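Local coordinates for uncharacterized protein TP-0789 domain-containing protein (PDB 4Z48), which is of unknown function but belongs to the LolA-like family and may, like its lipoprotein-sorting relatives, handle lipid or lipoprotein cargo in the cell envelope, at residues A[11-14]-A[15-19]; A[212-215]-A[216-219]. One frame throughout, in Å; residues are numbered along the deposited sequence.

Contact 1. Residues A[11-14]-A[15-19]; sequences AGYD and LAVRM
The phenol ring of Tyr13 carries the CG2 methyl of Val17 over one face, one helical turn further on. This is a CH-pi contact: CG2 stands 3.6 Å above the ring plane and is displaced toward the rim on the CE2 and CZ side, with CE2 of Tyr13 and CG2 of Val17 3.7 Å apart. Tyr13 holds its CG anti to the backbone N (chi1 172°), which directs the ring outward from the helix with that face turned to Val17, while Val17 brings CG2 back to the same spot, where it also sits 3.3 Å from Tyr13 O. The Tyr13 side chain also touches Val130 and Asp131 of a loop and Tyr135 of strand 133-143. All of this belongs to helix 8-20, whose i to i+4 ladder runs from Leu15 N to Ala11 O through to Arg18 N to Asp14 O, with lengths of 3.0 to 3.1 Å. Leu15 leads in another direction, onto Tyr149 and Leu151 of strand 146-155, and Ala16 rests on Tyr135, so the helix packs against strands 133-143 and 146-155. Asp14 OD2 forms a salt bridge with Lys10, one turn back, and Arg18 NH2 is hydrogen-bonded to the hydroxyl of Tyr149.

Contact 2. Residues A[212-215]-A[216-219]; sequences VERP and REGS
One carbonyl, Arg214 O, faces three successive backbone N-H groups of the turn that follows it. Glu217 N gives it a hydrogen bond of 3.1 Å, arriving from above the carbonyl plane, whereas the bonds from Gly218 N and Ser219 N to Arg214 O are weak, the second stretched to 3.5 Å though almost straight. Gly218 and Ser219 both lie opposite Arg214, the pattern of a G1 beta bulge, and Gly218 takes the positive phi (68°) of that motif. Arg214 N returns a straight bond of 3.0 Å to Ser219 O, making these two an antiparallel hydrogen-bonded pair.

On the side-chain level, Glu217 CG sits over the centre of one face of the Arg214 guanidinium, 3.5 Å above its plane. The first torsion of Glu217 (chi1 -58°) brings CG there, and the bend at chi2 (-57°) then sets the direction of the carboxylate, which lies further off: Glu217 OE1 and Arg214 NH1 are 4.7 Å apart, opposite charges without a salt bridge. The arginine spends its NE instead on a salt bridge with Asp118 OD1, the same oxygen to which Ser219 OG is hydrogen-bonded.

The hairpin thus closes strand 204-214 onto strand 219-230, with Lys191 of strand 189-201 against Arg214 on one flank and Arg38 of strand 27-38 against Glu217 and Ser219 on the other.

How the contacts relate
Contact 1 comes near the start of the chain, in helix 8-20; contact 2 comes near its end, at the hairpin between strands 204-214 and 219-230. Their centres lie about 29 Å apart and their nearest atoms about 15 Å, so the two do not touch. What relates them is the antiparallel strand array of the chain. The 11-19 segment packs on strands 133-143 and 146-155 at one end of the strand order, while the 212-219 turn joins two strands in the middle of that order, next to strand 27-38. Contact 1 thus lays a helix on the array, while contact 2 connects two of its neighbouring strands within this LolA-like fold.

Contact 1. Residues A[11-14]-A[15-19]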
ATOM      1  N   ALA A  11      -1.302  -9.760  21.720  1.00 28.98           N
ATOM      2  CA  ALA A  11      -1.066  -8.309  21.793  1.00 27.65           C
ATOM      3  C   ALA A  11      -0.723  -7.729  20.397  1.00 29.54           C
ATOM      4  O   ALA A  11      -1.120  -6.606  20.093  1.00 29.11           O
ATOM      5  CB  ALA A  11       0.049  -7.982  22.778  1.00 28.46           C
ATOM      6  N   GLY A  12       0.014  -8.490  19.591  1.00 25.04           N
ATOM      7  CA  GLY A  12       0.386  -8.073  18.243  1.00 24.52           C
ATOM      8  C   GLY A  12      -0.851  -7.975  17.377  1.00 29.53           C
ATOM      9  O   GLY A  12      -1.055  -6.966  16.696  1.00 29.78           O
ATOM     10  N   TYR A  13      -1.748  -8.995  17.489  1.00 27.59           N
ATOM     11  CA  TYR A  13      -3.005  -9.012  16.723  1.00 26.95           C
ATOM     12  C   TYR A  13      -3.912  -7.846  17.162  1.00 28.70           C
ATOM     13  O   TYR A  13      -4.496  -7.201  16.293  1.00 27.46           O
ATOM     14  CB  TYR A  13      -3.725 -10.373  16.854  1.00 28.77           C
ATOM     15  CG  TYR A  13      -5.119 -10.423  16.268  1.00 31.04           C
ATOM     16  CD1 TYR A  13      -5.326 -10.789  14.945  1.00 33.92           C
ATOM     17  CD2 TYR A  13      -6.240 -10.163  17.059  1.00 34.26           C
ATOM     18  CE1 TYR A  13      -6.613 -10.853  14.405  1.00 36.44           C
ATOM     19  CE2 TYR A  13      -7.527 -10.224  16.534  1.00 35.96           C
ATOM     20  CZ  TYR A  13      -7.710 -10.572  15.207  1.00 44.43           C
ATOM     21  OH  TYR A  13      -8.984 -10.633  14.701  1.00 50.99           O
ATOM     22  N   ASP A  14      -4.032  -7.597  18.491  1.00 26.93           N
ATOM     23  CA  ASP A  14      -4.881  -6.538  19.032  1.00 25.35           C
ATOM     24  C   ASP A  14      -4.439  -5.144  18.513  1.00 31.34           C
ATOM     25  O   ASP A  14      -5.291  -4.327  18.143  1.00 30.50           O
ATOM     26  CB  ASP A  14      -4.937  -6.610  20.557  1.00 26.41           C
ATOM     27  CG  ASP A  14      -5.774  -7.805  21.021  1.00 34.63           C
ATOM     28  OD1 ASP A  14      -6.477  -8.404  20.175  1.00 33.88           O
ATOM     29  OD2 ASP A  14      -5.722  -8.134  22.210  1.00 35.82           O
ATOM     30  N   LEU A  15      -3.115  -4.913  18.421  1.00 28.08           N
ATOM     31  CA  LEU A  15      -2.553  -3.688  17.860  1.00 26.20           C
ATOM     32  C   LEU A  15      -2.902  -3.562  16.382  1.00 29.48           C
ATOM     33  O   LEU A  15      -3.385  -2.501  15.967  1.00 29.09           O
ATOM     34  CB  LEU A  15      -1.028  -3.616  18.050  1.00 25.44           C
ATOM     35  CG  LEU A  15      -0.329  -2.405  17.429  1.00 25.97           C
ATOM     36  CD1 LEU A  15      -0.781  -1.109  18.090  1.00 27.19           C
ATOM     37  CD2 LEU A  15       1.155  -2.558  17.496  1.00 27.46           C
ATOM     38  N   ALA A  16      -2.686  -4.645  15.594  1.00 25.90           N
ATOM     39  CA  ALA A  16      -3.015  -4.677  14.172  1.00 24.67           C
ATOM     40  C   ALA A  16      -4.491  -4.283  13.941  1.00 28.88           C
ATOM     41  O   ALA A  16      -4.765  -3.546  13.011  1.00 27.93           O
ATOM     42  CB  ALA A  16      -2.722  -6.056  13.595  1.00 24.39           C
ATOM     43  N   VAL A  17      -5.406  -4.721  14.827  1.00 28.84           N
ATOM     44  CA  VAL A  17      -6.845  -4.431  14.779  1.00 30.34           C
ATOM     45  C   VAL A  17      -7.075  -2.919  14.995  1.00 33.28           C
ATOM     46  O   VAL A  17      -7.823  -2.314  14.227  1.00 31.42           O
ATOM     47  CB  VAL A  17      -7.652  -5.293  15.801  1.00 34.80           C
ATOM     48  CG1 VAL A  17      -9.072  -4.766  16.014  1.00 35.13           C
ATOM     49  CG2 VAL A  17      -7.684  -6.763  15.384  1.00 34.95           C
ATOM     50  N   ARG A  18      -6.441  -2.335  16.029  1.00 31.38           N
ATOM     51  CA  ARG A  18      -6.519  -0.893  16.341  1.00 30.89           C
ATOM     52  C   ARG A  18      -6.024  -0.058  15.157  1.00 32.84           C
ATOM     53  O   ARG A  18      -6.645   0.955  14.808  1.00 33.11           O
ATOM     54  CB  ARG A  18      -5.710  -0.539  17.603  1.00 28.38           C
ATOM     55  CG  ARG A  18      -6.326  -1.034  18.907  1.00 36.05           C
ATOM     56  CD  ARG A  18      -5.869  -0.197  20.090  1.00 42.79           C
ATOM     57  NE  ARG A  18      -4.468  -0.423  20.452  1.00 44.68           N
ATOM     58  CZ  ARG A  18      -3.601   0.540  20.772  1.00 54.46           C
ATOM     59  NH1 ARG A  18      -3.980   1.816  20.772  1.00 31.50           N
ATOM     60  NH2 ARG A  18      -2.350   0.233  21.098  1.00 41.70           N
HETATM   61  N   MSE A  19      -4.917  -0.495  14.522  1.00 25.46           N
HETATM   62  CA  MSE A  19      -4.346   0.152  13.348  1.00 24.33           C
HETATM   63  C   MSE A  19      -5.343   0.178  12.192  1.00 29.61           C
HETATM   64  O   MSE A  19      -5.392   1.144  11.441  1.00 28.61           O
HETATM   65  CB  MSE A  19      -3.070  -0.583  12.907  1.00 24.63           C
HETATM   66  CG  MSE A  19      -1.925  -0.445  13.889  1.00 28.10           C
HETATM   67 SE   MSE A  19      -0.413  -1.549  13.323  0.75 32.03          SE
HETATM   68  CE  MSE A  19       0.133  -0.660  11.634  1.00 28.30           C
TER

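Contact 2. Residues A[212-215]-A[216-219]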
ATOM      1  N   VAL A 212      10.677   4.393  -0.450  1.00 18.61           N
ATOM      2  CA  VAL A 212      10.754   2.938  -0.515  1.00 18.53           C
ATOM      3  C   VAL A 212      12.076   2.588  -1.179  1.00 23.38           C
ATOM      4  O   VAL A 212      12.321   3.014  -2.305  1.00 21.03           O
ATOM      5  CB  VAL A 212       9.541   2.322  -1.270  1.00 22.82           C
ATOM      6  CG1 VAL A 212       9.626   0.799  -1.293  1.00 22.22           C
ATOM      7  CG2 VAL A 212       8.211   2.794  -0.662  1.00 22.46           C
ATOM      8  N   GLU A 213      12.928   1.842  -0.481  1.00 20.87           N
ATOM      9  CA  GLU A 213      14.257   1.476  -0.926  1.00 20.02           C
ATOM     10  C   GLU A 213      14.371  -0.020  -1.170  1.00 23.97           C
ATOM     11  O   GLU A 213      13.858  -0.827  -0.402  1.00 21.99           O
ATOM     12  CB  GLU A 213      15.313   1.885   0.130  1.00 21.97           C
ATOM     13  CG  GLU A 213      15.422   3.367   0.471  1.00 27.20           C
ATOM     14  CD  GLU A 213      16.342   3.688   1.644  1.00 39.32           C
ATOM     15  OE1 GLU A 213      16.932   2.749   2.228  1.00 33.37           O
ATOM     16  OE2 GLU A 213      16.515   4.888   1.952  1.00 30.78           O
ATOM     17  N   ARG A 214      15.002  -0.381  -2.271  1.00 22.30           N
ATOM     18  CA  ARG A 214      15.328  -1.780  -2.575  1.00 23.05           C
ATOM     19  C   ARG A 214      16.839  -1.834  -2.549  1.00 27.48           C
ATOM     20  O   ARG A 214      17.474  -1.427  -3.527  1.00 24.96           O
ATOM     21  CB  ARG A 214      14.710  -2.264  -3.908  1.00 22.62           C
ATOM     22  CG  ARG A 214      13.207  -2.579  -3.730  1.00 27.42           C
ATOM     23  CD  ARG A 214      12.635  -3.283  -4.926  1.00 23.31           C
ATOM     24  NE  ARG A 214      12.853  -2.510  -6.146  1.00 23.75           N
ATOM     25  CZ  ARG A 214      12.723  -2.977  -7.387  1.00 28.86           C
ATOM     26  NH1 ARG A 214      12.426  -4.257  -7.600  1.00 30.63           N
ATOM     27  NH2 ARG A 214      12.914  -2.175  -8.426  1.00 25.20           N
ATOM     28  N   PRO A 215      17.432  -2.192  -1.381  1.00 31.42           N
ATOM     29  CA  PRO A 215      18.905  -2.202  -1.274  1.00 32.59           C
ATOM     30  C   PRO A 215      19.588  -3.132  -2.299  1.00 36.60           C
ATOM     31  O   PRO A 215      20.684  -2.819  -2.769  1.00 37.59           O
ATOM     32  CB  PRO A 215      19.164  -2.667   0.170  1.00 34.59           C
ATOM     33  CG  PRO A 215      17.883  -3.372   0.608  1.00 38.30           C
ATOM     34  CD  PRO A 215      16.789  -2.612  -0.108  1.00 32.97           C
ATOM     35  N   ARG A 216      18.930  -4.243  -2.678  1.00 31.35           N
ATOM     36  CA  ARG A 216      19.509  -5.217  -3.629  1.00 30.47           C
ATOM     37  C   ARG A 216      19.437  -4.708  -5.082  1.00 35.87           C
ATOM     38  O   ARG A 216      20.191  -5.200  -5.923  1.00 38.34           O
ATOM     39  CB  ARG A 216      18.811  -6.584  -3.483  1.00 25.50           C
ATOM     40  CG  ARG A 216      18.947  -7.164  -2.043  1.00 30.22           C
ATOM     41  CD  ARG A 216      18.193  -8.471  -1.768  1.00 32.78           C
ATOM     42  NE  ARG A 216      18.285  -9.459  -2.851  1.00 41.13           N
ATOM     43  CZ  ARG A 216      19.293 -10.309  -3.037  1.00 61.88           C
ATOM     44  NH1 ARG A 216      20.333 -10.311  -2.211  1.00 46.46           N
ATOM     45  NH2 ARG A 216      19.273 -11.156  -4.057  1.00 61.13           N
ATOM     46  N   GLU A 217      18.554  -3.718  -5.379  1.00 29.33           N
ATOM     47  CA  GLU A 217      18.413  -3.171  -6.737  1.00 28.85           C
ATOM     48  C   GLU A 217      19.180  -1.869  -6.933  1.00 35.43           C
ATOM     49  O   GLU A 217      19.303  -1.412  -8.069  1.00 34.70           O
ATOM     50  CB  GLU A 217      16.933  -2.947  -7.099  1.00 29.12           C
ATOM     51  CG  GLU A 217      16.086  -4.207  -7.012  1.00 41.33           C
ATOM     52  CD  GLU A 217      16.554  -5.373  -7.863  1.00 61.08           C
ATOM     53  OE1 GLU A 217      16.789  -5.175  -9.077  1.00 55.83           O
ATOM     54  OE2 GLU A 217      16.682  -6.490  -7.310  1.00 49.10           O
ATOM     55  N   GLY A 218      19.660  -1.270  -5.840  1.00 33.67           N
ATOM     56  CA  GLY A 218      20.365   0.009  -5.884  1.00 33.05           C
ATOM     57  C   GLY A 218      19.425   1.136  -6.285  1.00 33.17           C
ATOM     58  O   GLY A 218      19.804   2.042  -7.030  1.00 32.90           O
ATOM     59  N   SER A 219      18.167   1.053  -5.840  1.00 25.60           N
ATOM     60  CA  SER A 219      17.177   2.053  -6.212  1.00 24.34           C
ATOM     61  C   SER A 219      16.326   2.485  -5.031  1.00 26.59           C
ATOM     62  O   SER A 219      16.135   1.710  -4.075  1.00 24.40           O
ATOM     63  CB  SER A 219      16.270   1.526  -7.317  1.00 25.84           C
ATOM     64  OG  SER A 219      15.731   0.254  -7.011  1.00 35.05           O
TER